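Putative HpcE protein (Mycolicibacterium smegmatis, PDB 6V77) belongs to the fumarylacetoacetate hydrolase (FAH) family and binds a zinc ion in its beta-rich fold. Local coordinates at residues Asn5-Ile10 against Gly30-Leu36; Thr61-Pro65 against Ile179-Leu183. One frame throughout, in Å; residues are numbered along the deposited sequence. Where two conformers were deposited one is given.

Contact 1: Asn5-Ile10 against Gly30-Leu36. With SO4 (sulfate ion), chain P.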
loop_
_atom_site.group_PDB
_atom_site.type_symbol
_atom_site.label_atom_id
_atom_site.label_comp_id
_atom_site.label_asym_id
_atom_site.label_seq_id
_atom_site.Cartn_x
_atom_site.Cartn_y
_atom_site.Cartn_z
ATOM N N ASN B 5 -17.716 -12.117 -0.653
ATOM C CA ASN B 5 -17.820 -11.223 0.494
ATOM C C ASN B 5 -19.180 -10.536 0.397
ATOM O O ASN B 5 -19.435 -9.807 -0.560
ATOM C CB ASN B 5 -16.655 -10.223 0.453
ATOM C CG ASN B 5 -16.722 -9.173 1.545
ATOM O OD1 ASN B 5 -17.573 -9.245 2.429
ATOM N ND2 ASN B 5 -15.835 -8.169 1.472
ATOM N N LEU B 6 -20.075 -10.821 1.340
ATOM C CA LEU B 6 -21.413 -10.239 1.343
ATOM C C LEU B 6 -21.586 -9.426 2.613
ATOM O O LEU B 6 -21.516 -9.982 3.716
ATOM C CB LEU B 6 -22.500 -11.313 1.244
ATOM C CG LEU B 6 -22.509 -12.100 -0.069
ATOM C CD1 LEU B 6 -23.475 -13.282 0.054
ATOM C CD2 LEU B 6 -22.897 -11.182 -1.239
ATOM N N ASP B 7 -21.816 -8.120 2.447
ATOM C CA ASP B 7 -21.932 -7.191 3.570
ATOM C C ASP B 7 -20.776 -7.367 4.555
ATOM O O ASP B 7 -20.964 -7.358 5.772
ATOM C CB ASP B 7 -23.278 -7.352 4.275
ATOM C CG ASP B 7 -24.434 -6.870 3.436
ATOM O OD1 ASP B 7 -24.221 -6.013 2.541
ATOM O OD2 ASP B 7 -25.570 -7.330 3.688
ATOM N N GLY B 8 -19.568 -7.537 4.024
ATOM C CA GLY B 8 -18.379 -7.645 4.861
ATOM C C GLY B 8 -18.114 -8.998 5.486
ATOM O O GLY B 8 -17.092 -9.148 6.183
ATOM N N ARG B 9 -18.977 -9.987 5.267
ATOM C CA ARG B 9 -18.826 -11.327 5.834
ATOM C C ARG B 9 -18.489 -12.320 4.732
ATOM O O ARG B 9 -19.189 -12.379 3.710
ATOM C CB ARG B 9 -20.114 -11.772 6.524
ATOM C CG ARG B 9 -20.543 -10.873 7.662
ATOM C CD ARG B 9 -21.788 -11.420 8.322
ATOM N NE ARG B 9 -21.536 -12.716 8.942
ATOM C CZ ARG B 9 -21.057 -12.857 10.174
ATOM N NH1 ARG B 9 -20.851 -14.070 10.683
ATOM N NH2 ARG B 9 -20.776 -11.782 10.898
ATOM N N ILE B 10 -17.447 -13.115 4.937
ATOM C CA ILE B 10 -17.011 -14.006 3.864
ATOM C C ILE B 10 -17.906 -15.237 3.830
ATOM O O ILE B 10 -18.259 -15.809 4.872
ATOM C CB ILE B 10 -15.515 -14.356 4.008
ATOM C CG1 ILE B 10 -15.002 -15.043 2.735
ATOM C CG2 ILE B 10 -15.238 -15.218 5.258
ATOM C CD1 ILE B 10 -15.046 -14.162 1.452
ATOM N N GLY B 30 -13.233 -16.577 9.751
ATOM C CA GLY B 30 -14.062 -15.452 9.387
ATOM C C GLY B 30 -14.578 -14.725 10.612
ATOM O O GLY B 30 -14.176 -15.013 11.747
ATOM N N PRO B 31 -15.502 -13.769 10.414
ATOM C CA PRO B 31 -16.142 -13.425 9.133
ATOM C C PRO B 31 -15.300 -12.522 8.200
ATOM O O PRO B 31 -15.645 -12.384 7.025
ATOM C CB PRO B 31 -17.417 -12.697 9.581
ATOM C CG PRO B 31 -17.016 -12.075 10.904
ATOM C CD PRO B 31 -16.172 -13.122 11.556
ATOM N N ASP B 32 -14.225 -11.923 8.702
ATOM C CA ASP B 32 -13.390 -11.063 7.863
ATOM C C ASP B 32 -12.685 -11.899 6.800
ATOM O O ASP B 32 -12.031 -12.892 7.136
ATOM C CB ASP B 32 -12.370 -10.314 8.726
ATOM C CG ASP B 32 -11.254 -9.660 7.912
ATOM O OD1 ASP B 32 -11.522 -9.075 6.837
ATOM O OD2 ASP B 32 -10.095 -9.695 8.377
ATOM N N PRO B 33 -12.796 -11.540 5.511
ATOM C CA PRO B 33 -12.108 -12.342 4.483
ATOM C C PRO B 33 -10.617 -12.495 4.736
ATOM O O PRO B 33 -10.083 -13.596 4.556
ATOM C CB PRO B 33 -12.396 -11.566 3.188
ATOM C CG PRO B 33 -13.695 -10.870 3.453
ATOM C CD PRO B 33 -13.597 -10.453 4.917
ATOM N N GLN B 34 -9.921 -11.443 5.176
ATOM C CA GLN B 34 -8.476 -11.597 5.341
ATOM C C GLN B 34 -8.124 -12.662 6.378
ATOM O O GLN B 34 -7.037 -13.243 6.295
ATOM C CB GLN B 34 -7.800 -10.271 5.712
ATOM C CG GLN B 34 -8.185 -9.022 4.863
ATOM C CD GLN B 34 -7.776 -9.050 3.369
ATOM O OE1 GLN B 34 -8.485 -8.492 2.549
ATOM N NE2 GLN B 34 -6.620 -9.633 3.033
ATOM N N ASP B 35 -9.026 -12.966 7.325
ATOM C CA ASP B 35 -8.745 -14.022 8.303
ATOM C C ASP B 35 -8.638 -15.376 7.629
ATOM O O ASP B 35 -7.886 -16.248 8.083
ATOM C CB ASP B 35 -9.831 -14.087 9.383
ATOM C CG ASP B 35 -9.647 -15.286 10.340
ATOM O OD1 ASP B 35 -8.709 -15.245 11.153
ATOM O OD2 ASP B 35 -10.426 -16.270 10.285
ATOM N N LEU B 36 -9.417 -15.589 6.570
ATOM C CA LEU B 36 -9.318 -16.842 5.840
ATOM C C LEU B 36 -7.960 -16.971 5.179
ATOM O O LEU B 36 -7.321 -18.023 5.260
ATOM C CB LEU B 36 -10.423 -16.947 4.793
ATOM C CG LEU B 36 -11.623 -17.768 5.215
ATOM C CD1 LEU B 36 -12.176 -17.267 6.522
ATOM C CD2 LEU B 36 -12.658 -17.695 4.126
HETATM S S SO4 P . -19.647 -13.268 14.267
HETATM O O1 SO4 P . -20.298 -14.360 13.543
HETATM O O2 SO4 P . -20.245 -11.998 13.869
HETATM O O3 SO4 P . -18.217 -13.240 13.973
HETATM O O4 SO4 P . -19.827 -13.477 15.700
#

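Contact 2: Thr61-Pro65 against Ile179-Leu183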
loop_
_atom_site.group_PDB
_atom_site.type_symbol
_atom_site.label_atom_id
_atom_site.label_comp_id
_atom_site.label_asym_id
_atom_site.label_seq_id
_atom_site.Cartn_x
_atom_site.Cartn_y
_atom_site.Cartn_z
ATOM N N THR B 61 -24.485 -6.329 -0.137
ATOM C CA THR B 61 -23.450 -5.737 -0.972
ATOM C C THR B 61 -22.359 -6.760 -1.234
ATOM O O THR B 61 -21.804 -7.322 -0.291
ATOM C CB THR B 61 -22.826 -4.526 -0.279
ATOM O OG1 THR B 61 -23.828 -3.538 -0.006
ATOM C CG2 THR B 61 -21.729 -3.914 -1.151
ATOM N N ILE B 62 -22.019 -6.977 -2.503
ATOM C CA ILE B 62 -20.862 -7.804 -2.831
ATOM C C ILE B 62 -19.616 -6.949 -2.649
ATOM O O ILE B 62 -19.416 -5.966 -3.370
ATOM C CB ILE B 62 -20.945 -8.365 -4.261
ATOM C CG1 ILE B 62 -22.225 -9.187 -4.469
ATOM C CG2 ILE B 62 -19.690 -9.185 -4.563
ATOM C CD1 ILE B 62 -22.328 -9.867 -5.862
ATOM N N GLY B 63 -18.783 -7.307 -1.668
ATOM C CA GLY B 63 -17.533 -6.613 -1.444
ATOM C C GLY B 63 -16.389 -7.263 -2.190
ATOM O O GLY B 63 -16.531 -8.312 -2.822
ATOM N N SER B 64 -15.226 -6.621 -2.120
ATOM C CA SER B 64 -14.040 -7.276 -2.653
ATOM C C SER B 64 -13.797 -8.571 -1.890
ATOM O O SER B 64 -13.958 -8.609 -0.659
ATOM C CB SER B 64 -12.805 -6.384 -2.531
ATOM O OG SER B 64 -11.642 -7.171 -2.753
ATOM N N PRO B 65 -13.406 -9.653 -2.572
ATOM C CA PRO B 65 -13.035 -10.869 -1.836
ATOM C C PRO B 65 -11.791 -10.681 -0.974
ATOM O O PRO B 65 -11.564 -11.484 -0.062
ATOM C CB PRO B 65 -12.814 -11.913 -2.944
ATOM C CG PRO B 65 -12.573 -11.109 -4.197
ATOM C CD PRO B 65 -13.317 -9.806 -4.037
ATOM N N ILE B 179 -12.953 -5.306 -7.300
ATOM C CA ILE B 179 -12.528 -6.696 -7.406
ATOM C C ILE B 179 -13.734 -7.564 -7.099
ATOM O O ILE B 179 -14.438 -7.309 -6.119
ATOM C CB ILE B 179 -11.391 -7.040 -6.414
ATOM C CG1 ILE B 179 -10.225 -6.058 -6.542
ATOM C CG2 ILE B 179 -10.932 -8.508 -6.618
ATOM C CD1 ILE B 179 -9.181 -6.205 -5.418
ATOM N N GLY B 180 -13.967 -8.593 -7.914
ATOM C CA GLY B 180 -15.064 -9.497 -7.664
ATOM C C GLY B 180 -15.677 -10.040 -8.934
ATOM O O GLY B 180 -15.106 -9.912 -10.021
ATOM N N PRO B 181 -16.858 -10.680 -8.824
ATOM C CA PRO B 181 -17.637 -10.816 -7.588
ATOM C C PRO B 181 -17.133 -11.896 -6.633
ATOM O O PRO B 181 -17.411 -11.809 -5.437
ATOM C CB PRO B 181 -19.033 -11.188 -8.099
ATOM C CG PRO B 181 -18.756 -11.927 -9.374
ATOM C CD PRO B 181 -17.598 -11.184 -9.996
ATOM N N GLU B 182 -16.419 -12.891 -7.150
ATOM C CA GLU B 182 -16.054 -14.066 -6.364
ATOM C C GLU B 182 -14.572 -14.340 -6.464
ATOM O O GLU B 182 -13.934 -14.020 -7.464
ATOM C CB GLU B 182 -16.823 -15.305 -6.841
ATOM C CG GLU B 182 -18.284 -15.183 -6.569
ATOM C CD GLU B 182 -19.127 -16.285 -7.183
ATOM O OE1 GLU B 182 -18.639 -17.082 -8.018
ATOM O OE2 GLU B 182 -20.311 -16.330 -6.815
ATOM N N LEU B 183 -14.024 -14.950 -5.409
ATOM C CA LEU B 183 -12.699 -15.535 -5.493
ATOM C C LEU B 183 -12.871 -16.956 -5.992
ATOM O O LEU B 183 -13.732 -17.684 -5.484
ATOM C CB LEU B 183 -12.003 -15.534 -4.133
ATOM C CG LEU B 183 -10.538 -15.982 -4.159
ATOM C CD1 LEU B 183 -9.654 -14.862 -4.633
ATOM C CD2 LEU B 183 -10.100 -16.435 -2.771
HETATM O O HOH W 1 -16.464 -11.063 -2.970
#

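Contact 1: Asn5-Ile10 against Gly30-Leu36
Asn5 meets Pro33 with the CG and ND2 end of its amide, the two side chains at about a right angle and Asn5 CG 4.0 Å from Pro33 CG. Asn5 ND2 donates to Ser64 O, a bond that fixes the rotation of the amide beside the ring. The chain then reverses in the type I' turn Leu6-Arg9 of a beta hairpin; Gly8, with its positive phi, suits this turn, and Gly8 O comes 3.9 Å from Pro33 CD. Arg9 runs over Pro31 instead of pointing at it. A bend at chi3 (64°) turns the guanidinium so that one face lies on Pro31 CB, which sits 3.6 Å above the plane over its centre. Two nitrogens at the edge of that group grip a sulfate ion: Arg9 NH1 donates to sulfate O1 at 2.9 Å and Arg9 NH2 to sulfate O2 at 3.0 Å, both nearly straight, while NE makes a salt bridge to Asp20. The main chain makes the polar link across the segments: Ile10 N donates to Pro31 O (2.9 Å, 152°) in the carbonyl plane. Ile10 holds CG1 anti to its backbone N (chi1 -168°), and CG1 and CG2 both meet Leu36 CD2, each at 3.8 Å, while CB and CD1 rest on Pro33. The beta-branched side chain thus fills the corner between Pro33 and Leu36. The contact therefore grades from an apolar seam at Ile10, Pro33 and Leu36 to a charged edge, where in this crystal the sulfate, probably from the crystallisation liquor, and Asp20 would both balance the charge of Arg9 and keep its guanidinium flat on the proline.

Contact 2: Thr61-Pro65 against Ile179-Leu183
A water donates to two carbonyls, Gly63 O at 2.8 Å and Pro181 O at 2.7 Å, and so bridges the short strand 62-63 and the corner of strand 177-185 in the mixed beta sheet of this FAH-family fold. Both acceptors belong to backbone that does not pair directly across the contact, and the water satisfies them together. At Pro181, after a cis peptide bond, the strand 177-185 turns that corner; Gly180 just before it, with phi 147°, adopts a backbone shape in which a CB would press on the preceding carbonyl O. Ile62 lies alongside Pro181, pointing the same way, and its CG2 reaches the ring at CB. Pro65, buried, is the main apolar wedge: Pro65 CD, at one end of its ring, packs on Ile179 CG2 at 3.7 Å, and Pro65 CB touches Leu183 CB at 3.9 Å. Because CG2 of Ile179 is anti to its backbone N and CG1 anti to the carbonyl carbon (chi1 -53°), one branch meets the proline and the other passes the hydroxyl of Ser64, whose OG accepts from Ala66 N. Glu182 turns away to salt bridges with Arg58 and Arg2. Ser64 CA makes a CA-H...O contact with Ile179 O, 3.5 Å away and with an angle of 163° at the hydrogen.

Strand 2-6 joins the two contacts: it forms part of contact 1 and pairs with both strands of contact 2, 62-63 and 177-185. Their centres are about 10 Å apart, and they touch directly, for Asn5 O is 2.8 Å from Gly63 N, a probable hydrogen bond, and Pro33 packs on Pro65 O. Contact 1 lies farther out: its centre is about 17 Å from the centre of the chain, that of contact 2 about 9 Å. Contact 1 includes exposed residues, a helix start and a charged, sulfate-bearing edge, and a direct backbone bond links its segments. Contact 2 has no exposed residue among those that touch; apolar packing round buried Pro65 and a bridging water hold it.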